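PDB 6LB7: calcium uptake protein 2, mitochondrial from Homo sapiens, which binds calcium through EF-hands and probably regulates calcium entry into mitochondria through the calcium uniporter. Local coordinates for residues B[116-121]-B[158-163]. Residues are numbered along the deposited sequence; the frame is centred on the assembly and turned at random.
Sequences IEKREF and LQMRFF. With CA (calcium ion), chain F.
The F121 ring swings to the side of its carbonyl carbon (chi1 -165°) and F163 holds CG anti to its carbonyl carbon (chi1 -43°), torsions that bring the two rings together behind a calcium-loaded EF-hand, where the start of helix 118-129 packs on the end of helix 157-163. The F163 ring is sandwiched: K118 CA stands 3.7 Å from its centroid, nearly along the ring normal, a CH-pi contact over the face, while F162 CB covers the opposite face. At the ring's edge I116 O lies 3.4 Å from F163 CE2. F121 CB comes within 3.5 Å of F163 CZ. Cutting F163 back to an alanine would remove the ring, is likely to open a gap beneath K118 CA and would probably take from F121 CB its packing partner. F121 enters as a knob among L158, Q159, F162 and F163; F162 turns its edge to the F121 face, with planes at 82°. E120, which makes no contact with 158-163, grips the calcium ion through both carboxylate oxygens, joined by D109, D111, N113 and M115 O, and its OE1 also accepts the N-H of E117. Q159 NE2 bonds to I154 O, whereas one water donates to both K118 O (3.0 Å) and Q159 OE1 (2.9 Å).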
ATOM      1  N   ILE B 116     -12.656   9.103  19.746  1.00 22.28           N
ATOM      2  CA  ILE B 116     -11.398   9.802  19.873  1.00 19.63           C
ATOM      3  C   ILE B 116     -11.563  10.881  20.921  1.00 24.11           C
ATOM      4  O   ILE B 116     -12.508  11.677  20.876  1.00 24.26           O
ATOM      5  CB  ILE B 116     -10.948  10.390  18.533  1.00 20.28           C
ATOM      6  CG1 ILE B 116     -10.582   9.260  17.569  1.00 14.85           C
ATOM      7  CG2 ILE B 116      -9.770  11.328  18.784  1.00 20.32           C
ATOM      8  CD1 ILE B 116     -10.324   9.760  16.170  1.00 31.29           C
ATOM      9  N   GLU B 117     -10.659  10.899  21.879  1.00 17.91           N
ATOM     10  CA  GLU B 117     -10.708  11.910  22.913  1.00 21.43           C
ATOM     11  C   GLU B 117      -9.577  12.899  22.698  1.00 18.16           C
ATOM     12  O   GLU B 117      -8.583  12.601  22.023  1.00 18.30           O
ATOM     13  CB  GLU B 117     -10.648  11.243  24.287  1.00 28.61           C
ATOM     14  CG  GLU B 117     -11.632  10.090  24.331  1.00 45.62           C
ATOM     15  CD  GLU B 117     -12.035   9.666  25.728  1.00 55.50           C
ATOM     16  OE1 GLU B 117     -11.741  10.390  26.702  1.00 63.10           O
ATOM     17  OE2 GLU B 117     -12.655   8.591  25.845  1.00 54.27           O
ATOM     18  N   LYS B 118      -9.759  14.103  23.254  1.00 17.83           N
ATOM     19  CA  LYS B 118      -8.764  15.152  23.072  1.00 18.94           C
ATOM     20  C   LYS B 118      -7.362  14.626  23.346  1.00 28.38           C
ATOM     21  O   LYS B 118      -6.420  14.936  22.606  1.00 24.62           O
ATOM     22  CB  LYS B 118      -9.084  16.351  23.970  1.00 24.84           C
ATOM     23  CG  LYS B 118      -8.198  17.572  23.698  1.00 29.03           C
ATOM     24  CD  LYS B 118      -8.707  18.805  24.431  1.00 37.39           C
ATOM     25  CE  LYS B 118      -7.792  20.004  24.184  1.00 42.49           C
ATOM     26  NZ  LYS B 118      -8.329  21.265  24.769  1.00 40.07           N
ATOM     27  N   ARG B 119      -7.220  13.781  24.374  1.00 25.53           N
ATOM     28  CA  ARG B 119      -5.909  13.246  24.744  1.00 22.72           C
ATOM     29  C   ARG B 119      -5.325  12.384  23.634  1.00 20.94           C
ATOM     30  O   ARG B 119      -4.109  12.388  23.405  1.00 26.34           O
ATOM     31  CB  ARG B 119      -6.026  12.431  26.037  1.00 34.89           C
ATOM     32  CG  ARG B 119      -4.983  11.327  26.186  1.00 40.36           C
ATOM     33  CD  ARG B 119      -5.255  10.419  27.408  1.00 40.53           C
ATOM     34  NE  ARG B 119      -6.605   9.862  27.386  1.00 43.99           N
ATOM     35  CZ  ARG B 119      -7.627  10.358  28.077  1.00 42.16           C
ATOM     36  NH1 ARG B 119      -7.453  11.418  28.847  1.00 43.66           N
ATOM     37  NH2 ARG B 119      -8.826   9.802  27.993  1.00 39.01           N
ATOM     38  N   GLU B 120      -6.177  11.637  22.931  1.00 18.54           N
ATOM     39  CA  GLU B 120      -5.703  10.831  21.812  1.00 25.88           C
ATOM     40  C   GLU B 120      -5.347  11.698  20.605  1.00 22.45           C
ATOM     41  O   GLU B 120      -4.385  11.407  19.889  1.00 20.50           O
ATOM     42  CB  GLU B 120      -6.766   9.809  21.434  1.00 16.72           C
ATOM     43  CG  GLU B 120      -6.953   8.740  22.522  1.00 19.26           C
ATOM     44  CD  GLU B 120      -8.131   7.841  22.229  1.00 21.51           C
ATOM     45  OE1 GLU B 120      -9.187   8.370  21.814  1.00 20.13           O
ATOM     46  OE2 GLU B 120      -7.999   6.616  22.418  1.00 22.10           O
ATOM     47  N   PHE B 121      -6.124  12.751  20.349  1.00 19.75           N
ATOM     48  CA  PHE B 121      -5.795  13.650  19.245  1.00 16.82           C
ATOM     49  C   PHE B 121      -4.482  14.361  19.514  1.00 24.80           C
ATOM     50  O   PHE B 121      -3.729  14.660  18.584  1.00 15.94           O
ATOM     51  CB  PHE B 121      -6.926  14.656  19.049  1.00 22.41           C
ATOM     52  CG  PHE B 121      -6.883  15.394  17.744  1.00 21.64           C
ATOM     53  CD1 PHE B 121      -7.120  14.731  16.548  1.00 22.69           C
ATOM     54  CD2 PHE B 121      -6.632  16.764  17.715  1.00 26.16           C
ATOM     55  CE1 PHE B 121      -7.106  15.417  15.337  1.00 26.88           C
ATOM     56  CE2 PHE B 121      -6.609  17.460  16.507  1.00 29.37           C
ATOM     57  CZ  PHE B 121      -6.852  16.786  15.320  1.00 26.99           C
ATOM     58  N   LEU B 158     -10.162  23.003  15.339  1.00 20.61           N
ATOM     59  CA  LEU B 158     -10.473  21.570  15.300  1.00 22.69           C
ATOM     60  C   LEU B 158     -10.696  21.003  16.704  1.00 24.15           C
ATOM     61  O   LEU B 158     -11.605  20.193  16.924  1.00 18.63           O
ATOM     62  CB  LEU B 158      -9.362  20.794  14.586  1.00 22.90           C
ATOM     63  CG  LEU B 158      -9.243  20.910  13.064  1.00 23.91           C
ATOM     64  CD1 LEU B 158      -8.320  19.834  12.527  1.00 22.75           C
ATOM     65  CD2 LEU B 158     -10.628  20.846  12.366  1.00 26.22           C
ATOM     66  N   GLN B 159      -9.870  21.389  17.666  1.00 14.38           N
ATOM     67  CA  GLN B 159     -10.070  20.852  19.010  1.00 26.77           C
ATOM     68  C   GLN B 159     -11.415  21.300  19.582  1.00 28.72           C
ATOM     69  O   GLN B 159     -12.094  20.527  20.264  1.00 26.12           O
ATOM     70  CB  GLN B 159      -8.911  21.258  19.916  1.00 19.36           C
ATOM     71  CG  GLN B 159      -7.595  20.646  19.507  1.00 25.86           C
ATOM     72  CD  GLN B 159      -6.499  20.958  20.485  1.00 35.30           C
ATOM     73  OE1 GLN B 159      -6.169  20.138  21.337  1.00 48.34           O
ATOM     74  NE2 GLN B 159      -5.929  22.153  20.380  1.00 33.35           N
ATOM     75  N   MET B 160     -11.831  22.534  19.279  1.00 25.55           N
ATOM     76  CA  MET B 160     -13.169  22.998  19.651  1.00 32.44           C
ATOM     77  C   MET B 160     -14.258  22.166  18.986  1.00 26.33           C
ATOM     78  O   MET B 160     -15.189  21.694  19.649  1.00 30.88           O
ATOM     79  CB  MET B 160     -13.352  24.459  19.247  1.00 46.82           C
ATOM     80  CG  MET B 160     -12.432  25.425  19.929  1.00 64.41           C
ATOM     81  SD  MET B 160     -13.047  25.735  21.582  1.00 89.08           S
ATOM     82  CE  MET B 160     -14.813  25.655  21.297  1.00 85.84           C
ATOM     83  N   ARG B 161     -14.180  22.037  17.660  1.00 24.15           N
ATOM     84  CA  ARG B 161     -15.198  21.312  16.910  1.00 33.36           C
ATOM     85  C   ARG B 161     -15.309  19.865  17.379  1.00 32.18           C
ATOM     86  O   ARG B 161     -16.413  19.324  17.504  1.00 37.54           O
ATOM     87  CB  ARG B 161     -14.858  21.386  15.423  1.00 27.47           C
ATOM     88  CG  ARG B 161     -15.515  20.403  14.527  1.00 30.52           C
ATOM     89  CD  ARG B 161     -16.962  20.618  14.364  1.00 29.50           C
ATOM     90  NE  ARG B 161     -17.339  20.556  13.101  1.00 43.47           N
ATOM     91  CZ  ARG B 161     -18.082  19.725  12.671  1.00 58.09           C
ATOM     92  NH1 ARG B 161     -18.525  18.867  13.398  1.00 62.63           N
ATOM     93  NH2 ARG B 161     -18.370  19.739  11.508  1.00 63.36           N
ATOM     94  N   PHE B 162     -14.179  19.232  17.687  1.00 24.66           N
ATOM     95  CA  PHE B 162     -14.170  17.812  18.018  1.00 24.37           C
ATOM     96  C   PHE B 162     -14.424  17.562  19.500  1.00 27.18           C
ATOM     97  O   PHE B 162     -15.125  16.606  19.851  1.00 31.21           O
ATOM     98  CB  PHE B 162     -12.830  17.173  17.609  1.00 20.38           C
ATOM     99  CG  PHE B 162     -12.595  17.135  16.104  1.00 28.83           C
ATOM    100  CD1 PHE B 162     -13.666  17.161  15.215  1.00 27.23           C
ATOM    101  CD2 PHE B 162     -11.303  17.072  15.586  1.00 27.64           C
ATOM    102  CE1 PHE B 162     -13.457  17.136  13.835  1.00 26.84           C
ATOM    103  CE2 PHE B 162     -11.083  17.041  14.200  1.00 32.43           C
ATOM    104  CZ  PHE B 162     -12.164  17.075  13.323  1.00 29.01           C
ATOM    105  N   PHE B 163     -13.877  18.401  20.386  1.00 27.00           N
ATOM    106  CA  PHE B 163     -13.854  18.075  21.806  1.00 27.91           C
ATOM    107  C   PHE B 163     -14.408  19.141  22.755  1.00 35.86           C
ATOM    108  O   PHE B 163     -14.396  18.914  23.967  1.00 36.20           O
ATOM    109  CB  PHE B 163     -12.418  17.733  22.232  1.00 28.83           C
ATOM    110  CG  PHE B 163     -11.687  16.858  21.243  1.00 24.70           C
ATOM    111  CD1 PHE B 163     -10.539  17.306  20.612  1.00 24.08           C
ATOM    112  CD2 PHE B 163     -12.170  15.598  20.924  1.00 20.74           C
ATOM    113  CE1 PHE B 163      -9.868  16.494  19.692  1.00 20.22           C
ATOM    114  CE2 PHE B 163     -11.511  14.789  19.992  1.00 27.13           C
ATOM    115  CZ  PHE B 163     -10.361  15.241  19.379  1.00 25.87           C
TER
HETATM  116 CA    CA F 501     -10.397   6.424  22.375  1.00 22.68          CA
HETATM  117  O   HOH W   1      -5.806  17.289  20.826  1.00 30.87           O
HETATM  118  O   HOH W   2     -10.605   7.496  24.751  1.00 32.94           O